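Local coordinates for BREX protein BrxA (Magnetospirillum magneticum, PDB 3BHW) that probably takes part in a type 1 BREX system, which protects bacteria against double-stranded DNA phage by blocking replication of the phage DNA, at residues A86-F91 with V159-I164; V90-I95 with R195-S200; S98-D103 with K123-Y128; G102-L107 with C153-L158; M115-L120 with T169-S174. One frame throughout, in Å; residues are numbered along the deposited sequence. Where two conformers were deposited one is given.

How the contacts relate
Contacts 1 to 4 are buried between helices and the segments that follow them; contact 5 joins two loops about 20 Å from the centre of the chain. Contacts 1 and 2 share Phe91 on helix 83-97, and their centres are about 8 Å apart. Tyr163 OH of contact 1 is probably hydrogen-bonded to Ile197 O of contact 2. Contacts 3 and 4 both start on helix 99-112, with centres about 6 Å apart, and Trp125 packs on Phe104 between them. Contact 4 meets contact 2 through Ile95 and Leu105. Contact 5 reaches contact 4 through Leu120 and contact 1 through a probable backbone bond from Lys173 to Tyr163.

Contact 1 of 5, residues A86-F91 with V159-I164; sequences AIQAVF and VEVGYI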
# COMPACT_ATOMS: atom_id res chain seq x y z
N ALA A 86 -10.33 -4.17 -6.17
CA ALA A 86 -9.01 -3.87 -6.75
C ALA A 86 -8.19 -2.97 -5.83
O ALA A 86 -6.99 -3.21 -5.62
CB ALA A 86 -9.17 -3.26 -8.19
N ILE A 87 -8.81 -1.94 -5.26
CA ILE A 87 -8.02 -1.02 -4.41
C ILE A 87 -7.50 -1.75 -3.16
O ILE A 87 -6.37 -1.54 -2.76
CB ILE A 87 -8.79 0.24 -4.03
CG1 ILE A 87 -7.84 1.31 -3.49
CG2 ILE A 87 -9.92 -0.09 -3.07
CD1 ILE A 87 -7.55 2.40 -4.47
N GLN A 88 -8.30 -2.64 -2.62
CA GLN A 88 -7.91 -3.39 -1.44
C GLN A 88 -6.77 -4.37 -1.72
O GLN A 88 -5.96 -4.65 -0.85
CB GLN A 88 -9.14 -4.11 -0.88
CG GLN A 88 -10.09 -3.12 -0.17
CD GLN A 88 -11.35 -3.77 0.38
OE1 GLN A 88 -11.55 -4.97 0.24
NE2 GLN A 88 -12.19 -2.96 1.02
N ALA A 89 -6.77 -4.92 -2.91
CA ALA A 89 -5.71 -5.82 -3.34
C ALA A 89 -4.44 -5.00 -3.48
O ALA A 89 -3.32 -5.40 -3.04
CB ALA A 89 -6.06 -6.47 -4.67
N VAL A 90 -4.58 -3.80 -4.06
CA VAL A 90 -3.40 -2.93 -4.13
C VAL A 90 -2.92 -2.58 -2.70
O VAL A 90 -1.69 -2.56 -2.42
CB VAL A 90 -3.65 -1.69 -4.98
CG1 VAL A 90 -2.35 -0.87 -4.99
CG2 VAL A 90 -4.02 -2.11 -6.37
N PHE A 91 -3.86 -2.33 -1.80
CA PHE A 91 -3.54 -2.04 -0.39
C PHE A 91 -2.75 -3.16 0.25
O PHE A 91 -1.73 -2.91 0.93
CB PHE A 91 -4.84 -1.73 0.36
CG PHE A 91 -4.68 -1.29 1.81
CD1 PHE A 91 -3.74 -0.33 2.24
CD2 PHE A 91 -5.56 -1.82 2.75
CE1 PHE A 91 -3.73 0.04 3.61
CE2 PHE A 91 -5.53 -1.44 4.07
CZ PHE A 91 -4.64 -0.51 4.51
N VAL A 159 -6.93 7.33 3.19
CA VAL A 159 -8.13 7.94 2.63
C VAL A 159 -8.65 7.05 1.47
O VAL A 159 -9.86 6.76 1.36
CB VAL A 159 -7.86 9.38 2.15
CG1 VAL A 159 -8.92 9.85 1.14
CG2 VAL A 159 -7.79 10.38 3.35
N GLU A 160 -7.75 6.60 0.60
CA GLU A 160 -8.15 5.79 -0.56
C GLU A 160 -8.87 4.51 -0.16
O GLU A 160 -9.90 4.12 -0.76
CB GLU A 160 -6.95 5.42 -1.45
CG GLU A 160 -6.34 6.55 -2.25
CD GLU A 160 -5.04 6.13 -2.96
OE1 GLU A 160 -4.11 5.66 -2.28
OE2 GLU A 160 -4.94 6.26 -4.21
N VAL A 161 -8.31 3.81 0.83
CA VAL A 161 -8.92 2.56 1.25
C VAL A 161 -10.16 2.81 2.09
O VAL A 161 -10.99 1.93 2.20
CB VAL A 161 -7.94 1.59 1.97
CG1 VAL A 161 -7.24 2.28 3.15
CG2 VAL A 161 -8.76 0.28 2.43
N GLY A 162 -10.28 4.01 2.66
CA GLY A 162 -11.48 4.39 3.37
C GLY A 162 -11.35 4.41 4.88
O GLY A 162 -12.33 4.70 5.59
N TYR A 163 -10.16 4.10 5.39
CA TYR A 163 -9.94 4.20 6.85
C TYR A 163 -10.13 5.63 7.42
O TYR A 163 -10.51 5.79 8.59
CB TYR A 163 -8.55 3.65 7.25
CG TYR A 163 -8.43 2.15 7.53
CD1 TYR A 163 -7.74 1.28 6.63
CD2 TYR A 163 -8.93 1.58 8.71
CE1 TYR A 163 -7.63 -0.12 6.89
CE2 TYR A 163 -8.81 0.19 8.98
CZ TYR A 163 -8.15 -0.65 8.08
OH TYR A 163 -8.02 -2.00 8.35
N ILE A 164 -9.84 6.66 6.61
CA ILE A 164 -9.93 8.08 7.03
C ILE A 164 -10.89 8.84 6.13
O ILE A 164 -10.86 8.70 4.90
CB ILE A 164 -8.56 8.81 6.97
CG1 ILE A 164 -7.58 8.20 7.95
CG2 ILE A 164 -8.68 10.32 7.30
CD1 ILE A 164 -6.20 8.74 7.82
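Glu160 meets Ile87 where the C-terminal end of helix 145-161 packs against helix 83-97 in this all-helical BrxA fold. Here Glu160 CB lies 4.3 Å from Ile87 CD1. The carboxylate of Glu160 turns to other partners, the backbone nitrogens of Leu17 and Lys18 just before helix 19-31.

Val161 follows and has the largest share of the contact. Its two methyls do different work. CG1 sits over the centre of the Phe91 ring, 4.1 Å from the centroid, a CH-pi contact. It is only 12° off the ring normal. CG2 of Val161 lies 3.8 Å from Phe91 CD2. It also brushes Gln88 CG, while the amide of Gln88 bonds to Ser178 N through OE1. With CG1 set between the backbone N and the carbonyl carbon (chi1 54°), both methyls face Phe91.

Gly162 then ends the helix with a positive phi of 105°. Its turn lets the chain change direction and brings Tyr163 back to the same phenyl ring. The two aromatic side chains cross at about a right angle. Tyr163 OH lies beyond the contact and bonds to Ile197 O and Val199 N near the C-terminus. At the meeting of the rings, Phe91 CE2 lies in the plane of the Tyr163 ring at its edge, 3.8 Å from Tyr163 CE1.

Contact 2 of 5, residues V90-I95 with R195-S200; sequences VFAAAI and RCIQVS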
# COMPACT_ATOMS: atom_id res chain seq x y z
N VAL A 90 -4.58 -3.80 -4.06
CA VAL A 90 -3.40 -2.93 -4.13
C VAL A 90 -2.92 -2.58 -2.70
O VAL A 90 -1.69 -2.56 -2.42
CB VAL A 90 -3.65 -1.69 -4.98
CG1 VAL A 90 -2.35 -0.87 -4.99
CG2 VAL A 90 -4.02 -2.11 -6.37
N PHE A 91 -3.86 -2.33 -1.80
CA PHE A 91 -3.54 -2.04 -0.39
C PHE A 91 -2.75 -3.16 0.25
O PHE A 91 -1.73 -2.91 0.93
CB PHE A 91 -4.84 -1.73 0.36
CG PHE A 91 -4.68 -1.29 1.81
CD1 PHE A 91 -3.74 -0.33 2.24
CD2 PHE A 91 -5.56 -1.82 2.75
CE1 PHE A 91 -3.73 0.04 3.61
CE2 PHE A 91 -5.53 -1.44 4.07
CZ PHE A 91 -4.64 -0.51 4.51
N ALA A 92 -3.08 -4.40 -0.04
CA ALA A 92 -2.44 -5.54 0.59
C ALA A 92 -1.02 -5.59 0.06
O ALA A 92 -0.11 -5.90 0.83
CB ALA A 92 -3.17 -6.82 0.19
N ALA A 93 -0.88 -5.39 -1.25
CA ALA A 93 0.43 -5.36 -1.87
C ALA A 93 1.26 -4.25 -1.27
O ALA A 93 2.47 -4.43 -1.02
CB ALA A 93 0.30 -5.22 -3.38
N ALA A 94 0.64 -3.11 -0.98
CA ALA A 94 1.43 -1.97 -0.41
C ALA A 94 1.89 -2.33 1.00
O ALA A 94 3.04 -2.02 1.39
CB ALA A 94 0.65 -0.73 -0.42
N ILE A 95 1.05 -2.98 1.75
CA ILE A 95 1.44 -3.47 3.08
C ILE A 95 2.58 -4.48 3.03
O ILE A 95 3.62 -4.32 3.72
CB ILE A 95 0.25 -4.02 3.85
CG1 ILE A 95 -0.70 -2.86 4.15
CG2 ILE A 95 0.72 -4.70 5.17
CD1 ILE A 95 -2.11 -3.30 4.48
N ARG A 195 -2.66 -9.60 9.36
CA ARG A 195 -2.67 -8.92 10.66
C ARG A 195 -2.81 -7.40 10.54
O ARG A 195 -3.46 -6.76 11.38
CB ARG A 195 -1.36 -9.26 11.40
CG ARG A 195 -1.39 -8.99 12.84
CD ARG A 195 0.10 -8.79 13.37
NE ARG A 195 0.13 -8.55 14.80
CZ ARG A 195 -0.17 -9.48 15.70
NH1 ARG A 195 -0.50 -10.70 15.28
NH2 ARG A 195 -0.11 -9.21 17.01
N CYS A 196 -2.19 -6.83 9.50
CA CYS A 196 -2.13 -5.37 9.32
C CYS A 196 -3.31 -4.79 8.55
O CYS A 196 -3.69 -3.66 8.78
CB CYS A 196 -0.85 -4.99 8.56
SG CYS A 196 0.72 -5.40 9.43
N ILE A 197 -3.88 -5.59 7.64
CA ILE A 197 -4.85 -5.05 6.67
C ILE A 197 -6.22 -4.81 7.29
O ILE A 197 -6.99 -3.95 6.82
CB ILE A 197 -5.01 -5.97 5.42
CG1 ILE A 197 -5.72 -5.23 4.31
CG2 ILE A 197 -5.78 -7.26 5.77
CD1 ILE A 197 -5.58 -5.85 2.99
N GLN A 198 -6.53 -5.59 8.32
CA GLN A 198 -7.83 -5.52 8.96
C GLN A 198 -7.52 -5.23 10.41
O GLN A 198 -7.05 -6.11 11.14
CB GLN A 198 -8.65 -6.81 8.79
CG GLN A 198 -10.14 -6.69 9.21
CD GLN A 198 -11.06 -6.19 8.10
OE1 GLN A 198 -11.31 -6.90 7.12
NE2 GLN A 198 -11.57 -4.95 8.24
N VAL A 199 -7.73 -3.97 10.81
CA VAL A 199 -7.39 -3.55 12.17
C VAL A 199 -8.60 -2.92 12.85
O VAL A 199 -8.46 -2.28 13.87
CB VAL A 199 -6.19 -2.54 12.20
CG1 VAL A 199 -4.87 -3.22 11.79
CG2 VAL A 199 -6.50 -1.29 11.35
N SER A 200 -9.78 -3.11 12.28
CA SER A 200 -11.01 -2.56 12.86
C SER A 200 -12.03 -3.66 13.15
O SER A 200 -11.67 -4.81 13.42
CB SER A 200 -11.61 -1.57 11.90
OG SER A 200 -12.20 -2.26 10.81
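Ile197 has the most surface buried in this contact and reaches three residues of helix 83-97. It lies close to the C-terminus of the modelled chain. The side chain leaves the backbone to one side, and its far end turns in to helix 83-97. CG1 points anti to the backbone N (chi1 -165°), which carries the branch in between Phe91 and Ala92. Along this branch, Ile197 CG1 lies 3.8 Å from Phe91 CD2. The terminal methyl CD1 of Ile197 goes further and rests 3.8 Å from Ala92 CB.

Ile95 is second in buried surface. It meets segment 195-200 with two separate branches. Its CD1 packs against the base of the Ile197 side chain, 4.1 Å from Ile197 CB, and the two side chains cross at about a right angle. The same CD1 lies over the centre of the Phe91 ring. Ile95 CG2 touches Cys196 CB at 3.7 Å. Leu101 and Leu105 of helix 99-112 also touch Ile95.

Phe91 thus offers its ring to both isoleucines and itself also packs on helix 145-161 through Ile157. All five touching residues are buried. No hydrogen bond joins the two segments, so this contact links them by apolar packing alone.

Contact 3 of 5, residues S98-D103 with K123-Y128; sequences STLLGD and KMWDQY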
# COMPACT_ATOMS: atom_id res chain seq x y z
N SER A 98 5.83 -2.76 2.31
CA SER A 98 6.26 -1.74 3.29
C SER A 98 6.01 -2.04 4.79
O SER A 98 4.92 -1.84 5.28
CB SER A 98 5.71 -0.38 2.94
OG SER A 98 5.97 0.59 3.96
N THR A 99 7.04 -2.48 5.51
CA THR A 99 6.94 -2.64 6.96
C THR A 99 6.59 -1.31 7.64
O THR A 99 5.96 -1.31 8.68
CB THR A 99 8.24 -3.29 7.51
OG1 THR A 99 8.45 -4.53 6.80
CG2 THR A 99 8.13 -3.58 9.00
N LEU A 100 7.02 -0.18 7.08
CA LEU A 100 6.71 1.10 7.67
C LEU A 100 5.18 1.34 7.69
O LEU A 100 4.62 1.79 8.71
CB LEU A 100 7.45 2.24 6.95
CG LEU A 100 7.19 3.64 7.49
CD1 LEU A 100 8.00 3.85 8.73
CD2 LEU A 100 7.55 4.64 6.36
N LEU A 101 4.52 1.05 6.56
CA LEU A 101 3.05 1.11 6.48
C LEU A 101 2.40 0.04 7.36
O LEU A 101 1.54 0.33 8.19
CB LEU A 101 2.57 0.97 5.04
CG LEU A 101 1.04 0.95 4.89
CD1 LEU A 101 0.36 2.29 5.28
CD2 LEU A 101 0.73 0.63 3.43
N GLY A 102 2.80 -1.21 7.18
CA GLY A 102 2.19 -2.30 7.95
C GLY A 102 2.24 -2.09 9.46
O GLY A 102 1.21 -2.26 10.14
N ASP A 103 3.41 -1.69 9.98
CA ASP A 103 3.61 -1.46 11.41
C ASP A 103 2.79 -0.24 11.88
O ASP A 103 2.32 -0.22 13.01
CB ASP A 103 5.11 -1.30 11.80
CG ASP A 103 5.82 -2.62 11.94
OD1 ASP A 103 5.23 -3.67 11.61
OD2 ASP A 103 7.00 -2.60 12.40
N LYS A 123 0.10 14.06 14.72
CA LYS A 123 1.07 13.83 15.81
C LYS A 123 1.33 12.33 16.05
O LYS A 123 2.41 11.96 16.52
CB LYS A 123 0.63 14.47 17.13
CG LYS A 123 -0.81 14.13 17.54
CD LYS A 123 -0.95 13.67 18.99
CE LYS A 123 -1.42 14.81 19.89
NZ LYS A 123 -0.29 15.53 20.54
N MET A 124 0.33 11.49 15.75
CA MET A 124 0.43 10.03 15.93
C MET A 124 1.39 9.42 14.92
O MET A 124 2.10 8.47 15.24
CB MET A 124 -0.96 9.38 15.82
CG MET A 124 -1.92 10.01 16.79
SD MET A 124 -2.95 8.74 17.48
CE MET A 124 -1.87 8.05 18.76
N TRP A 125 1.39 9.96 13.71
CA TRP A 125 2.37 9.55 12.71
C TRP A 125 3.76 10.01 13.12
O TRP A 125 4.68 9.23 13.08
CB TRP A 125 2.02 10.07 11.33
CG TRP A 125 3.10 9.84 10.35
CD1 TRP A 125 4.01 10.76 9.95
CD2 TRP A 125 3.44 8.61 9.69
NE1 TRP A 125 4.89 10.20 9.05
CE2 TRP A 125 4.56 8.88 8.87
CE3 TRP A 125 2.91 7.32 9.68
CZ2 TRP A 125 5.15 7.92 8.08
CZ3 TRP A 125 3.51 6.36 8.85
CH2 TRP A 125 4.62 6.67 8.07
N ASP A 126 3.87 11.27 13.54
CA ASP A 126 5.10 11.86 14.01
C ASP A 126 5.75 11.03 15.10
O ASP A 126 6.94 10.72 15.03
CB ASP A 126 4.77 13.25 14.58
CG ASP A 126 4.91 14.34 13.55
OD1 ASP A 126 4.81 14.08 12.33
OD2 ASP A 126 5.12 15.50 13.98
N GLN A 127 4.97 10.66 16.11
CA GLN A 127 5.45 9.96 17.27
C GLN A 127 5.80 8.49 16.92
O GLN A 127 6.74 7.91 17.46
CB GLN A 127 4.44 10.08 18.42
CG GLN A 127 4.21 11.53 18.84
CD GLN A 127 2.93 11.76 19.64
OE1 GLN A 127 2.40 12.90 19.69
NE2 GLN A 127 2.45 10.72 20.32
N TYR A 128 5.09 7.95 15.96
CA TYR A 128 5.39 6.61 15.41
C TYR A 128 6.77 6.61 14.75
O TYR A 128 7.55 5.70 14.97
CB TYR A 128 4.27 6.17 14.44
CG TYR A 128 4.61 4.97 13.55
CD1 TYR A 128 4.62 3.67 14.07
CD2 TYR A 128 4.91 5.16 12.21
CE1 TYR A 128 4.92 2.57 13.26
CE2 TYR A 128 5.25 4.08 11.39
CZ TYR A 128 5.25 2.80 11.90
OH TYR A 128 5.59 1.71 11.13
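Helix 99-103 and helix 123-128 cross at 123° between their N-to-C directions, and their axes come no closer than 12.2 Å. Long side chains therefore span the gap. Tyr128 does most of this. Its CG is anti to the backbone N (chi1 166°), and the hydroxyl reaches the backbone of the other helix. Tyr128 OH donates to Leu100 O at 2.6 Å. The donor is tilted 17° from the carbonyl plane.

The bond lies in the first turn of helix 99-112. Ser98 is the N-cap of this helix, and its OG accepts from Leu101 N at 3.0 Å. The Tyr128 hydroxyl is also near Asp103 CB. The Asp103 carboxylate leads away to Arg7, Tyr8 and Tyr192.

Leu100 touches both aromatic residues, one methyl to each. Its CD1 packs 3.8 Å from Tyr128 CE2. Its other methyl, CD2, comes to the edge of the indole, near the ring plane, 4.0 Å from Trp125 CH2.

Contact 4 of 5, residues G102-L107 with C153-L158; sequences GDFLDL and CVYRIL
Helix 102-107 and helix 153-158 cross at -64°, with their axes 12.2 Å apart at closest approach. Phe104 and Val154 bridge much of this gap. Both side chains point toward the other helix. Phe104 CG lies anti to the backbone N (chi1 -166°), which sends the ring out toward helix 153-158. There Phe104 CD2 is 3.9 Å from Val154 CG1, and the two side chains cross obliquely.

Two further residues come to the edge of the phenyl ring, near its plane. One is Leu158, whose CD1 lies 4.2 Å from Phe104 CE2. The other is Tyr155, whose OH stands 4.3 Å from Phe104 CZ. This hydroxyl is not left without a partner, because it bonds to Leu120 O in the loop before helix 122-135.

Leu158 uses its second methyl for Leu105. Leu158 CD2 and Leu105 CD2 are 4.0 Å apart, and the two side chains run alongside one another, pointing opposite ways. No hydrogen bond crosses between the helices, and all five touching residues are buried.

The contact lies in the helical core, where helix 99-112 packs on helix 145-161. Helix 122-135 adds Trp125, whose ring meets Phe104 edge-to-face and also touches Val154 and Tyr155. Helix 83-97 adds Phe91 and Ile95, which pack on Leu105.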
# COMPACT_ATOMS: atom_id res chain seq x y z
N GLY A 102 2.80 -1.21 7.18
CA GLY A 102 2.19 -2.30 7.95
C GLY A 102 2.24 -2.09 9.46
O GLY A 102 1.21 -2.26 10.14
N ASP A 103 3.41 -1.69 9.98
CA ASP A 103 3.61 -1.46 11.41
C ASP A 103 2.79 -0.24 11.88
O ASP A 103 2.32 -0.22 13.01
CB ASP A 103 5.11 -1.30 11.80
CG ASP A 103 5.82 -2.62 11.94
OD1 ASP A 103 5.23 -3.67 11.61
OD2 ASP A 103 7.00 -2.60 12.40
N PHE A 104 2.60 0.76 11.01
CA PHE A 104 1.70 1.86 11.36
C PHE A 104 0.29 1.32 11.70
O PHE A 104 -0.31 1.68 12.73
CB PHE A 104 1.65 2.93 10.25
CG PHE A 104 1.02 4.23 10.69
CD1 PHE A 104 1.32 4.79 11.92
CD2 PHE A 104 0.05 4.85 9.89
CE1 PHE A 104 0.73 6.02 12.33
CE2 PHE A 104 -0.57 6.06 10.29
CZ PHE A 104 -0.21 6.64 11.52
N LEU A 105 -0.20 0.42 10.85
CA LEU A 105 -1.51 -0.16 10.94
C LEU A 105 -1.53 -1.02 12.19
O LEU A 105 -2.37 -0.78 13.04
CB LEU A 105 -1.76 -0.98 9.70
CG LEU A 105 -1.95 -0.08 8.49
CD1 LEU A 105 -1.71 -0.85 7.16
CD2 LEU A 105 -3.33 0.55 8.55
N ASP A 106 -0.55 -1.93 12.32
CA ASP A 106 -0.49 -2.91 13.37
C ASP A 106 -0.34 -2.33 14.76
O ASP A 106 -0.97 -2.79 15.68
CB ASP A 106 0.75 -3.80 13.10
CG ASP A 106 0.77 -5.10 13.96
OD1 ASP A 106 -0.29 -5.62 14.32
OD2 ASP A 106 1.83 -5.64 14.18
N LEU A 107 0.58 -1.37 14.92
CA LEU A 107 0.95 -0.89 16.26
C LEU A 107 0.29 0.41 16.66
O LEU A 107 0.39 0.75 17.82
CB LEU A 107 2.44 -0.69 16.32
CG LEU A 107 3.20 -1.92 15.81
CD1 LEU A 107 4.64 -1.59 15.83
CD2 LEU A 107 2.98 -3.18 16.59
N CYS A 153 1.60 10.82 1.91
CA CYS A 153 1.32 9.61 1.14
C CYS A 153 0.67 8.56 2.01
O CYS A 153 -0.26 7.93 1.60
CB CYS A 153 2.59 9.06 0.51
SG CYS A 153 2.27 7.59 -0.46
N VAL A 154 1.18 8.33 3.20
CA VAL A 154 0.53 7.37 4.10
C VAL A 154 -0.93 7.75 4.37
O VAL A 154 -1.84 6.90 4.34
CB VAL A 154 1.34 7.20 5.37
CG1 VAL A 154 0.55 6.43 6.40
CG2 VAL A 154 2.60 6.42 5.03
N TYR A 155 -1.19 9.02 4.67
CA TYR A 155 -2.59 9.39 4.94
C TYR A 155 -3.45 9.32 3.70
O TYR A 155 -4.65 8.99 3.79
CB TYR A 155 -2.65 10.77 5.57
CG TYR A 155 -2.37 10.75 7.07
CD1 TYR A 155 -1.06 10.73 7.60
CD2 TYR A 155 -3.44 10.73 7.97
CE1 TYR A 155 -0.86 10.71 9.01
CE2 TYR A 155 -3.24 10.69 9.35
CZ TYR A 155 -1.96 10.69 9.86
OH TYR A 155 -1.85 10.65 11.24
N ARG A 156 -2.88 9.61 2.52
CA ARG A 156 -3.63 9.49 1.27
C ARG A 156 -4.05 8.00 1.04
O ARG A 156 -5.21 7.70 0.66
CB ARG A 156 -2.79 9.98 0.09
CG ARG A 156 -3.52 10.12 -1.18
CD ARG A 156 -2.83 11.13 -2.12
NE ARG A 156 -1.55 10.65 -2.62
CZ ARG A 156 -0.36 11.06 -2.21
NH1 ARG A 156 0.72 10.52 -2.74
NH2 ARG A 156 -0.22 11.98 -1.26
N ILE A 157 -3.14 7.07 1.30
CA ILE A 157 -3.44 5.64 1.20
C ILE A 157 -4.63 5.30 2.09
O ILE A 157 -5.53 4.57 1.68
CB ILE A 157 -2.22 4.80 1.62
CG1 ILE A 157 -1.23 4.76 0.47
CG2 ILE A 157 -2.62 3.35 1.79
CD1 ILE A 157 0.13 4.25 0.85
N LEU A 158 -4.62 5.84 3.29
CA LEU A 158 -5.66 5.54 4.26
C LEU A 158 -6.98 6.16 3.84
O LEU A 158 -8.03 5.58 4.09
CB LEU A 158 -5.22 5.98 5.65
CG LEU A 158 -4.02 5.22 6.25
CD1 LEU A 158 -3.85 5.74 7.64
CD2 LEU A 158 -4.16 3.68 6.27

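Contact 5 of 5, residues M115-L120 with T169-S174; sequences MFRPDL and TYRLKS
Pro118 and Leu172 open the polar part of this contact with a nearly straight backbone bond. Leu172 N donates to Pro118 O at 2.9 Å. Arg171 NE gives the same Pro118 O a second bond at 3.1 Å. The two donors reach Pro118 O from opposite faces of its carbonyl plane, and NH1 of Arg171 adds a weak bond. Bends at chi2 and chi3 fold the arginine back toward this oxygen. Further along, Leu120 N donates to Tyr170 O at 2.8 Å. These bonds flank a single beta bridge between Asp119 and Arg171. A water links Asp119 OD2 to Thr169 O. Within segment 169-174, Thr169 OG1 accepts from Arg171 N, an ST turn. The Tyr170 hydroxyl bonds to Arg122.

Apolar contacts lie beside the bridge. Leu172 CB packs on Pro118 CB at 4.0 Å, and Leu172 CG on Leu120 CB at 4.0 Å.

Two carbons pack on polar groups. Arg117 CB lies over one face of the Arg171 guanidinium, and Tyr170 CB touches Leu120 O.

The contact joins the loop before helix 122-135 to the loop before helix 179-187. Backbone bonds hold the two loops together, and the bonds from Arg171 probably polarise the Pro118 carbonyl further.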
# COMPACT_ATOMS: atom_id res chain seq x y z
N MET A 115 -10.58 3.60 21.00
CA MET A 115 -11.26 4.83 21.45
C MET A 115 -12.73 4.83 21.07
O MET A 115 -13.18 4.04 20.21
CB MET A 115 -10.67 6.06 20.75
CG MET A 115 -9.34 6.61 21.19
SD MET A 115 -8.87 7.63 19.78
CE MET A 115 -9.68 9.16 20.11
N PHE A 116 -13.49 5.72 21.69
CA PHE A 116 -14.79 6.15 21.19
C PHE A 116 -14.52 7.23 20.15
O PHE A 116 -13.79 8.16 20.46
CB PHE A 116 -15.60 6.73 22.35
CG PHE A 116 -16.87 7.45 21.93
CD1 PHE A 116 -17.92 6.76 21.33
CD2 PHE A 116 -17.01 8.81 22.17
CE1 PHE A 116 -19.09 7.42 20.96
CE2 PHE A 116 -18.17 9.48 21.81
CZ PHE A 116 -19.21 8.78 21.20
N ARG A 117 -15.11 7.12 18.97
CA ARG A 117 -14.78 8.02 17.86
C ARG A 117 -13.28 8.01 17.66
O ARG A 117 -12.61 8.99 17.98
CB ARG A 117 -15.24 9.45 18.14
CG ARG A 117 -16.68 9.54 18.62
CD ARG A 117 -17.57 10.16 17.60
NE ARG A 117 -18.74 10.60 18.34
CZ ARG A 117 -19.90 10.95 17.81
NH1 ARG A 117 -20.89 11.31 18.61
NH2 ARG A 117 -20.08 10.95 16.50
N PRO A 118 -12.74 6.89 17.17
CA PRO A 118 -11.32 6.81 16.90
C PRO A 118 -10.89 7.90 15.91
O PRO A 118 -11.64 8.25 14.97
CB PRO A 118 -11.15 5.42 16.28
CG PRO A 118 -12.35 4.64 16.68
CD PRO A 118 -13.45 5.63 16.86
N ASP A 119 -9.70 8.45 16.15
CA ASP A 119 -9.06 9.34 15.20
C ASP A 119 -7.59 8.99 15.00
O ASP A 119 -7.01 8.14 15.73
CB ASP A 119 -9.25 10.81 15.61
CG ASP A 119 -8.67 11.14 16.97
OD1 ASP A 119 -7.77 10.45 17.47
OD2 ASP A 119 -9.11 12.16 17.54
N LEU A 120 -6.98 9.65 14.02
CA LEU A 120 -5.58 9.42 13.74
C LEU A 120 -4.91 10.74 13.38
O LEU A 120 -4.54 10.97 12.25
CB LEU A 120 -5.45 8.40 12.60
CG LEU A 120 -4.07 7.74 12.39
CD1 LEU A 120 -3.76 6.81 13.56
CD2 LEU A 120 -4.00 6.97 11.07
N THR A 169 -11.05 15.98 10.29
CA THR A 169 -11.25 15.32 11.58
C THR A 169 -10.16 14.28 11.87
O THR A 169 -9.89 13.93 13.03
CB THR A 169 -12.62 14.60 11.63
OG1 THR A 169 -12.70 13.63 10.57
CG2 THR A 169 -13.80 15.57 11.50
N TYR A 170 -9.50 13.80 10.82
CA TYR A 170 -8.76 12.52 10.82
C TYR A 170 -9.50 11.40 11.56
O TYR A 170 -8.86 10.51 12.15
CB TYR A 170 -7.33 12.66 11.33
CG TYR A 170 -6.47 13.51 10.44
CD1 TYR A 170 -6.29 13.18 9.10
CD2 TYR A 170 -5.83 14.64 10.94
CE1 TYR A 170 -5.50 13.95 8.28
CE2 TYR A 170 -5.04 15.42 10.12
CZ TYR A 170 -4.88 15.07 8.79
OH TYR A 170 -4.09 15.84 7.97
N ARG A 171 -10.83 11.45 11.52
CA ARG A 171 -11.65 10.39 12.09
C ARG A 171 -11.47 9.08 11.34
O ARG A 171 -11.43 9.03 10.12
CB ARG A 171 -13.13 10.79 12.21
CG ARG A 171 -13.42 11.54 13.52
CD ARG A 171 -14.61 10.98 14.28
NE ARG A 171 -14.39 9.56 14.58
CZ ARG A 171 -15.18 8.56 14.18
NH1 ARG A 171 -14.84 7.32 14.51
NH2 ARG A 171 -16.30 8.79 13.49
N LEU A 172 -11.39 8.01 12.10
CA LEU A 172 -11.20 6.70 11.51
C LEU A 172 -12.54 6.01 11.40
O LEU A 172 -13.41 6.22 12.25
CB LEU A 172 -10.27 5.88 12.40
CG LEU A 172 -8.75 6.08 12.29
CD1 LEU A 172 -8.12 5.36 13.46
CD2 LEU A 172 -8.21 5.53 10.96
N LYS A 173 -12.70 5.19 10.36
CA LYS A 173 -13.88 4.36 10.20
C LYS A 173 -13.44 2.95 9.90
O LYS A 173 -12.39 2.73 9.29
CB LYS A 173 -14.80 4.85 9.05
CG LYS A 173 -16.17 4.11 8.97
CD LYS A 173 -16.85 4.25 7.57
CE LYS A 173 -18.38 3.95 7.56
NZ LYS A 173 -18.84 2.51 7.27
N SER A 174 -14.25 1.99 10.31
CA SER A 174 -13.94 0.62 10.03
C SER A 174 -14.21 0.39 8.55
O SER A 174 -15.08 1.03 7.95
CB SER A 174 -14.77 -0.33 10.90
OG SER A 174 -16.15 -0.16 10.66
O HOH W 1 -8.56 14.20 15.34